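Side-chain contacts in leucine-rich repeat protein (Bacteroides thetaiotaomicron, PDB 4ECN), which is of unknown function but, as an extracellular protein with a long leucine-rich repeat region, probably takes part in protein binding: residues L398-S401 / D402-D406; T438-S441 / K442-R446; C615-T618 / D619-G623. One frame throughout, in Å; residues are numbered along the deposited sequence.

Interaction 1 of 3, residues L398-S401 / D402-D406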
loop_
_atom_site.group_PDB
_atom_site.type_symbol
_atom_site.label_atom_id
_atom_site.label_comp_id
_atom_site.label_asym_id
_atom_site.label_seq_id
_atom_site.Cartn_x
_atom_site.Cartn_y
_atom_site.Cartn_z
ATOM N N LEU A 398 16.772 17.788 8.599
ATOM C CA LEU A 398 17.262 17.428 7.256
ATOM C C LEU A 398 17.360 18.683 6.353
ATOM O O LEU A 398 17.770 18.569 5.194
ATOM C CB LEU A 398 16.352 16.367 6.575
ATOM C CG LEU A 398 16.254 14.970 7.200
ATOM C CD1 LEU A 398 15.036 14.249 6.708
ATOM C CD2 LEU A 398 17.501 14.161 6.946
ATOM N N ASN A 399 16.934 19.865 6.881
ATOM C CA ASN A 399 16.990 21.179 6.225
ATOM C C ASN A 399 18.286 21.927 6.649
ATOM O O ASN A 399 18.600 23.004 6.122
ATOM C CB ASN A 399 15.733 22.006 6.553
ATOM C CG ASN A 399 14.399 21.384 6.144
ATOM O OD1 ASN A 399 13.404 21.525 6.848
ATOM N ND2 ASN A 399 14.318 20.694 5.005
ATOM N N LEU A 400 19.037 21.336 7.606
ATOM C CA LEU A 400 20.323 21.848 8.056
ATOM C C LEU A 400 21.380 21.413 7.097
ATOM O O LEU A 400 21.170 20.454 6.344
ATOM C CB LEU A 400 20.651 21.344 9.470
ATOM C CG LEU A 400 19.764 21.801 10.637
ATOM C CD1 LEU A 400 20.000 20.938 11.847
ATOM C CD2 LEU A 400 20.064 23.224 11.022
ATOM N N SER A 401 22.536 22.074 7.135
ATOM C CA SER A 401 23.689 21.716 6.306
ATOM C C SER A 401 24.236 20.369 6.708
ATOM O O SER A 401 24.041 19.953 7.864
ATOM C CB SER A 401 24.788 22.762 6.442
ATOM O OG SER A 401 25.315 22.818 7.760
ATOM N N ASP A 402 25.009 19.730 5.798
ATOM C CA ASP A 402 25.631 18.444 6.094
ATOM C C ASP A 402 26.515 18.587 7.319
ATOM O O ASP A 402 26.373 17.764 8.206
ATOM C CB ASP A 402 26.397 17.880 4.896
ATOM C CG ASP A 402 25.493 17.388 3.763
ATOM O OD1 ASP A 402 24.345 17.905 3.637
ATOM O OD2 ASP A 402 25.945 16.521 2.977
ATOM N N LEU A 403 27.284 19.689 7.458
ATOM C CA LEU A 403 28.094 19.969 8.655
ATOM C C LEU A 403 27.272 19.868 9.957
ATOM O O LEU A 403 27.693 19.160 10.883
ATOM C CB LEU A 403 28.721 21.382 8.565
ATOM C CG LEU A 403 29.204 22.048 9.881
ATOM C CD1 LEU A 403 30.380 21.322 10.513
ATOM C CD2 LEU A 403 29.557 23.489 9.656
ATOM N N LEU A 404 26.119 20.589 10.025
ATOM C CA LEU A 404 25.296 20.674 11.230
ATOM C C LEU A 404 24.603 19.352 11.519
ATOM O O LEU A 404 24.409 19.021 12.684
ATOM C CB LEU A 404 24.266 21.817 11.141
ATOM C CG LEU A 404 24.845 23.253 10.961
ATOM C CD1 LEU A 404 23.799 24.289 11.140
ATOM C CD2 LEU A 404 25.949 23.549 11.946
ATOM N N GLN A 405 24.314 18.561 10.494
ATOM C CA GLN A 405 23.696 17.255 10.692
ATOM C C GLN A 405 24.701 16.300 11.279
ATOM O O GLN A 405 24.387 15.633 12.243
ATOM C CB GLN A 405 23.127 16.704 9.390
ATOM C CG GLN A 405 21.943 17.499 8.836
ATOM C CD GLN A 405 21.288 16.747 7.718
ATOM O OE1 GLN A 405 21.126 15.522 7.764
ATOM N NE2 GLN A 405 20.862 17.463 6.708
ATOM N N ASP A 406 25.930 16.291 10.745
ATOM C CA ASP A 406 27.046 15.472 11.202
ATOM C C ASP A 406 27.307 15.748 12.674
ATOM O O ASP A 406 27.318 14.806 13.467
ATOM C CB ASP A 406 28.291 15.747 10.345
ATOM C CG ASP A 406 28.136 15.310 8.895
ATOM O OD1 ASP A 406 27.202 14.501 8.605
ATOM O OD2 ASP A 406 28.944 15.769 8.043
#

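Interaction 2 of 3, residues T438-S441 / K442-R446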
loop_
_atom_site.group_PDB
_atom_site.type_symbol
_atom_site.label_atom_id
_atom_site.label_comp_id
_atom_site.label_asym_id
_atom_site.label_seq_id
_atom_site.Cartn_x
_atom_site.Cartn_y
_atom_site.Cartn_z
ATOM N N THR A 438 -13.670 -2.211 -12.178
ATOM C CA THR A 438 -14.546 -1.199 -12.794
ATOM C C THR A 438 -15.937 -1.078 -12.131
ATOM O O THR A 438 -16.690 -0.169 -12.485
ATOM C CB THR A 438 -14.742 -1.495 -14.300
ATOM O OG1 THR A 438 -15.004 -2.892 -14.529
ATOM C CG2 THR A 438 -13.544 -1.044 -15.137
ATOM N N PHE A 439 -16.257 -1.939 -11.150
ATOM C CA PHE A 439 -17.574 -1.926 -10.509
ATOM C C PHE A 439 -17.534 -2.523 -9.099
ATOM O O PHE A 439 -16.874 -3.540 -8.867
ATOM C CB PHE A 439 -18.581 -2.736 -11.380
ATOM C CG PHE A 439 -20.021 -2.628 -10.940
ATOM C CD1 PHE A 439 -20.831 -1.602 -11.411
ATOM C CD2 PHE A 439 -20.552 -3.521 -10.017
ATOM C CE1 PHE A 439 -22.145 -1.470 -10.965
ATOM C CE2 PHE A 439 -21.863 -3.375 -9.556
ATOM C CZ PHE A 439 -22.657 -2.364 -10.045
ATOM N N ILE A 440 -18.307 -1.921 -8.178
ATOM C CA ILE A 440 -18.465 -2.412 -6.805
ATOM C C ILE A 440 -19.958 -2.595 -6.517
ATOM O O ILE A 440 -20.666 -1.593 -6.450
ATOM C CB ILE A 440 -17.803 -1.495 -5.730
ATOM C CG1 ILE A 440 -16.379 -0.993 -6.089
ATOM C CG2 ILE A 440 -17.875 -2.139 -4.336
ATOM C CD1 ILE A 440 -15.252 -1.985 -6.018
ATOM N N SER A 441 -20.430 -3.855 -6.339
ATOM C CA SER A 441 -21.822 -4.213 -5.986
ATOM C C SER A 441 -22.347 -3.416 -4.780
ATOM O O SER A 441 -21.571 -3.163 -3.863
ATOM C CB SER A 441 -21.907 -5.701 -5.654
ATOM O OG SER A 441 -23.173 -6.026 -5.106
ATOM N N LYS A 442 -23.654 -3.082 -4.732
ATOM C CA LYS A 442 -24.175 -2.365 -3.549
ATOM C C LYS A 442 -24.386 -3.356 -2.334
ATOM O O LYS A 442 -24.714 -2.892 -1.233
ATOM C CB LYS A 442 -25.466 -1.565 -3.845
ATOM C CG LYS A 442 -26.692 -2.367 -4.264
ATOM C CD LYS A 442 -27.878 -1.459 -4.654
ATOM C CE LYS A 442 -28.688 -0.865 -3.516
ATOM N NZ LYS A 442 -29.626 -1.847 -2.923
ATOM N N ALA A 443 -24.101 -4.684 -2.517
ATOM C CA ALA A 443 -24.175 -5.701 -1.467
ATOM C C ALA A 443 -23.251 -5.358 -0.264
ATOM O O ALA A 443 -23.401 -5.933 0.813
ATOM C CB ALA A 443 -23.802 -7.051 -2.036
ATOM N N ILE A 444 -22.327 -4.395 -0.444
ATOM C CA ILE A 444 -21.414 -3.877 0.580
ATOM C C ILE A 444 -22.270 -3.366 1.790
ATOM O O ILE A 444 -21.825 -3.465 2.933
ATOM C CB ILE A 444 -20.502 -2.764 -0.077
ATOM C CG1 ILE A 444 -19.582 -3.349 -1.162
ATOM C CG2 ILE A 444 -19.686 -1.943 0.898
ATOM C CD1 ILE A 444 -18.686 -4.529 -0.723
ATOM N N GLN A 445 -23.523 -2.913 1.527
ATOM C CA GLN A 445 -24.498 -2.427 2.516
ATOM C C GLN A 445 -25.014 -3.519 3.471
ATOM O O GLN A 445 -25.775 -3.204 4.400
ATOM C CB GLN A 445 -25.720 -1.837 1.796
ATOM C CG GLN A 445 -25.544 -0.439 1.269
ATOM C CD GLN A 445 -26.708 -0.037 0.413
ATOM O OE1 GLN A 445 -26.822 -0.454 -0.737
ATOM N NE2 GLN A 445 -27.591 0.787 0.944
ATOM N N ARG A 446 -24.690 -4.797 3.187
ATOM C CA ARG A 446 -25.137 -5.928 3.992
ATOM C C ARG A 446 -24.051 -6.323 5.018
ATOM O O ARG A 446 -24.351 -7.040 5.969
ATOM C CB ARG A 446 -25.499 -7.115 3.082
ATOM C CG ARG A 446 -26.445 -8.132 3.723
ATOM C CD ARG A 446 -26.775 -9.269 2.777
ATOM N NE ARG A 446 -27.720 -10.226 3.359
ATOM C CZ ARG A 446 -27.424 -11.467 3.741
ATOM N NH1 ARG A 446 -26.196 -11.948 3.572
ATOM N NH2 ARG A 446 -28.361 -12.253 4.253
#

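Interaction 3 of 3, residues C615-T618 / D619-G623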
loop_
_atom_site.group_PDB
_atom_site.type_symbol
_atom_site.label_atom_id
_atom_site.label_comp_id
_atom_site.label_asym_id
_atom_site.label_seq_id
_atom_site.Cartn_x
_atom_site.Cartn_y
_atom_site.Cartn_z
ATOM N N CYS A 615 -7.098 27.711 13.108
ATOM C CA CYS A 615 -7.386 26.631 14.049
ATOM C C CYS A 615 -6.565 26.815 15.320
ATOM O O CYS A 615 -5.841 27.803 15.502
ATOM C CB CYS A 615 -7.126 25.258 13.429
ATOM S SG CYS A 615 -5.368 24.858 13.239
ATOM N N ALA A 616 -6.714 25.820 16.198
ATOM C CA ALA A 616 -6.007 25.594 17.445
ATOM C C ALA A 616 -5.253 24.274 17.323
ATOM O O ALA A 616 -5.439 23.553 16.331
ATOM C CB ALA A 616 -6.985 25.580 18.596
ATOM N N PHE A 617 -4.386 23.962 18.291
ATOM C CA PHE A 617 -3.590 22.748 18.231
ATOM C C PHE A 617 -3.658 21.993 19.544
ATOM O O PHE A 617 -3.928 22.603 20.584
ATOM C CB PHE A 617 -2.132 23.094 17.875
ATOM C CG PHE A 617 -1.986 23.803 16.546
ATOM C CD1 PHE A 617 -1.980 23.082 15.348
ATOM C CD2 PHE A 617 -1.880 25.192 16.485
ATOM C CE1 PHE A 617 -1.876 23.744 14.113
ATOM C CE2 PHE A 617 -1.752 25.848 15.252
ATOM C CZ PHE A 617 -1.761 25.122 14.074
ATOM N N THR A 618 -3.433 20.657 19.489
ATOM C CA THR A 618 -3.449 19.780 20.666
ATOM C C THR A 618 -2.038 19.677 21.268
ATOM O O THR A 618 -1.057 20.112 20.666
ATOM C CB THR A 618 -4.022 18.372 20.350
ATOM O OG1 THR A 618 -3.152 17.625 19.503
ATOM C CG2 THR A 618 -5.408 18.418 19.777
ATOM N N ASP A 619 -1.964 19.100 22.475
ATOM C CA ASP A 619 -0.758 18.860 23.263
ATOM C C ASP A 619 -0.015 17.582 22.756
ATOM O O ASP A 619 0.835 17.006 23.460
ATOM C CB ASP A 619 -1.145 18.731 24.749
ATOM C CG ASP A 619 -2.039 17.541 25.103
ATOM O OD1 ASP A 619 -2.982 17.238 24.320
ATOM O OD2 ASP A 619 -1.851 16.965 26.196
ATOM N N GLN A 620 -0.323 17.167 21.511
ATOM C CA GLN A 620 0.235 15.960 20.908
ATOM C C GLN A 620 0.958 16.266 19.597
ATOM O O GLN A 620 1.506 15.340 18.999
ATOM C CB GLN A 620 -0.891 14.921 20.649
ATOM C CG GLN A 620 -1.759 14.505 21.846
ATOM C CD GLN A 620 -1.000 13.925 23.029
ATOM O OE1 GLN A 620 0.125 13.395 22.919
ATOM N NE2 GLN A 620 -1.616 14.010 24.205
ATOM N N VAL A 621 0.962 17.549 19.152
ATOM C CA VAL A 621 1.541 18.000 17.870
ATOM C C VAL A 621 3.019 17.685 17.774
ATOM O O VAL A 621 3.791 18.066 18.653
ATOM C CB VAL A 621 1.340 19.516 17.606
ATOM C CG1 VAL A 621 2.096 19.942 16.360
ATOM C CG2 VAL A 621 -0.143 19.888 17.500
ATOM N N GLU A 622 3.425 17.037 16.679
ATOM C CA GLU A 622 4.844 16.790 16.467
ATOM C C GLU A 622 5.379 17.881 15.495
ATOM O O GLU A 622 6.003 18.824 15.971
ATOM C CB GLU A 622 5.141 15.356 15.997
ATOM C CG GLU A 622 6.622 15.084 15.742
ATOM C CD GLU A 622 7.644 15.516 16.785
ATOM O OE1 GLU A 622 7.454 15.232 17.993
ATOM O OE2 GLU A 622 8.665 16.116 16.372
ATOM N N GLY A 623 5.077 17.793 14.197
ATOM C CA GLY A 623 5.520 18.764 13.200
ATOM C C GLY A 623 4.425 19.188 12.244
ATOM O O GLY A 623 3.676 18.350 11.710
#

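Interaction 1 of 3, residues L398-S401 / D402-D406
Ser401 and Gln405 join where a short loop becomes a helix: the backbone N of Gln405 donates to Ser401 O at 3.0 Å, closing the first turn of the helix that opens at Asp402. Ahead of it, a 3-10 segment ends at Asn399, and Leu400 and Ser401 run extended. Ser401 holds the N-cap position. Its OG sits between its own backbone N and carbonyl carbon (chi1 64°), a setting that turns it forward to accept the N-H of Leu404; Leu404 N and Ser401 OG are 3.3 Å apart and the bond is fairly straight at 161°. The same hydroxyl is also hydrogen-bonded to Asp759.

Gln405 reaches back along the chain, extended beyond CG, to bring its amide to the carbonyl of Leu400. The bond from Gln405 NE2 to Leu400 O measures 3.0 Å and is almost linear (170°). The acceptor lies in the plane of the amide, whereas the donor stands above the carbonyl plane and so is not on a lone pair. On the apolar side, Leu400 CD2 meets Leu404 CD1 at 3.9 Å, the two side chains crossing at about a right angle. Both touch strand 732-734; Leu400 also reaches strand 701-703, and Leu404 strand 757-759. With Gln405 cut back to an alanine, Leu400 O would lose its amide donor, and the loop before the cap would probably be less firmly tied to the first turn.

Side chains thus serve both ends of the junction: the serine hydroxyl accepts an N-H of the first turn, as an N-cap does, and the glutamine supplies a donor to a loop carbonyl.

Interaction 2 of 3, residues T438-S441 / K442-R446
Ser441 and Ala443 supply the one hydrogen bond between the two segments, and it spans the turn where the chain leaves its strand. Ala443 N donates to Ser441 OG at 3.1 Å in a nearly straight bond (166°), so that side chain and backbone close an ST turn. The hydroxyl lies anti to the nitrogen of its own residue (chi1 171°), on the side of the carbonyl carbon, which sets it in line with the N-H of Ala443. The stronger partner of this buried oxygen lies outside the turn: it is Asp341, also hydrogen-bonded to it.

Apolar contact falls to two isoleucines. Ile440 CG2, the methyl branch, meets Ile444 CG1 at 3.8 Å, the two side chains crossing obliquely. Ile444 CG1 also lies 3.4 Å from Ser441 O, and it rests against this carbonyl oxygen and Ile440 CG2 together, both on one side of it.

Beyond the two segments, Lys442 forms a cation-pi contact with Trp469 and Arg446 a salt bridge with Glu483. The turn leads from strand 436-440, which runs parallel to strand 338-339, into the 3-10 segment 442-446, and both isoleucines pack on strand 452-456 through Phe455 and Ile453.

Interaction 3 of 3, residues C615-T618 / D619-G623
The ring of Phe617 is approached obliquely by Val621 CG2, a methyl that also touches the CB at the root of the ring. A second aromatic ring, Phe638, meets that of Phe617 with the planes about 20° apart, while Leu600 and Ile637 also touch the phenylalanine. The setting is the leucine-rich repeat fold, and the turn through 618-622 separates two short strands, 616-617 and 623-625, of the repeat region.

The turn is held lightly. Gln620 N donates to Thr618 OG1 at 3.5 Å with an angle of 144°, a weak bond that gives the outline of an ST turn. The hydroxyl stands between the backbone N and carbonyl carbon of its residue (chi1 69°), which brings it within weak bonding distance of Gln620 N, but its stronger partner is Thr598 on the adjoining strand 596-601. Gln620 then bends at chi2, leading its amide away from the threonine.

Val621 turns back toward the strand, and its backbone O is hydrogen-bonded to Tyr644 OH. The CG2 methyl makes the closer contacts of that valine: Val621 CG2 lies 3.3 Å from Thr618 O and 3.8 Å from Phe617 CB.

The three contacts come in series along the chain, and each marks a change of direction close to a hydroxyl-bearing residue. Interaction 1 lies in an excursion between strands 351-353 and 452-456, yet its helix 402-409 packs on strands 732-734 and 757-759, and the loop before the helix on strand 701-703. Interaction 2 follows at the end of the same excursion, its centre about 51 Å from that of interaction 1 and on the opposite side of the chain's centre. Interaction 3 sits farther along the repeat strands, its centre about 26 Å from that of interaction 1 and about 38 Å from that of interaction 2. The excursion holding interaction 1 thus packs on repeats some 300 residues later.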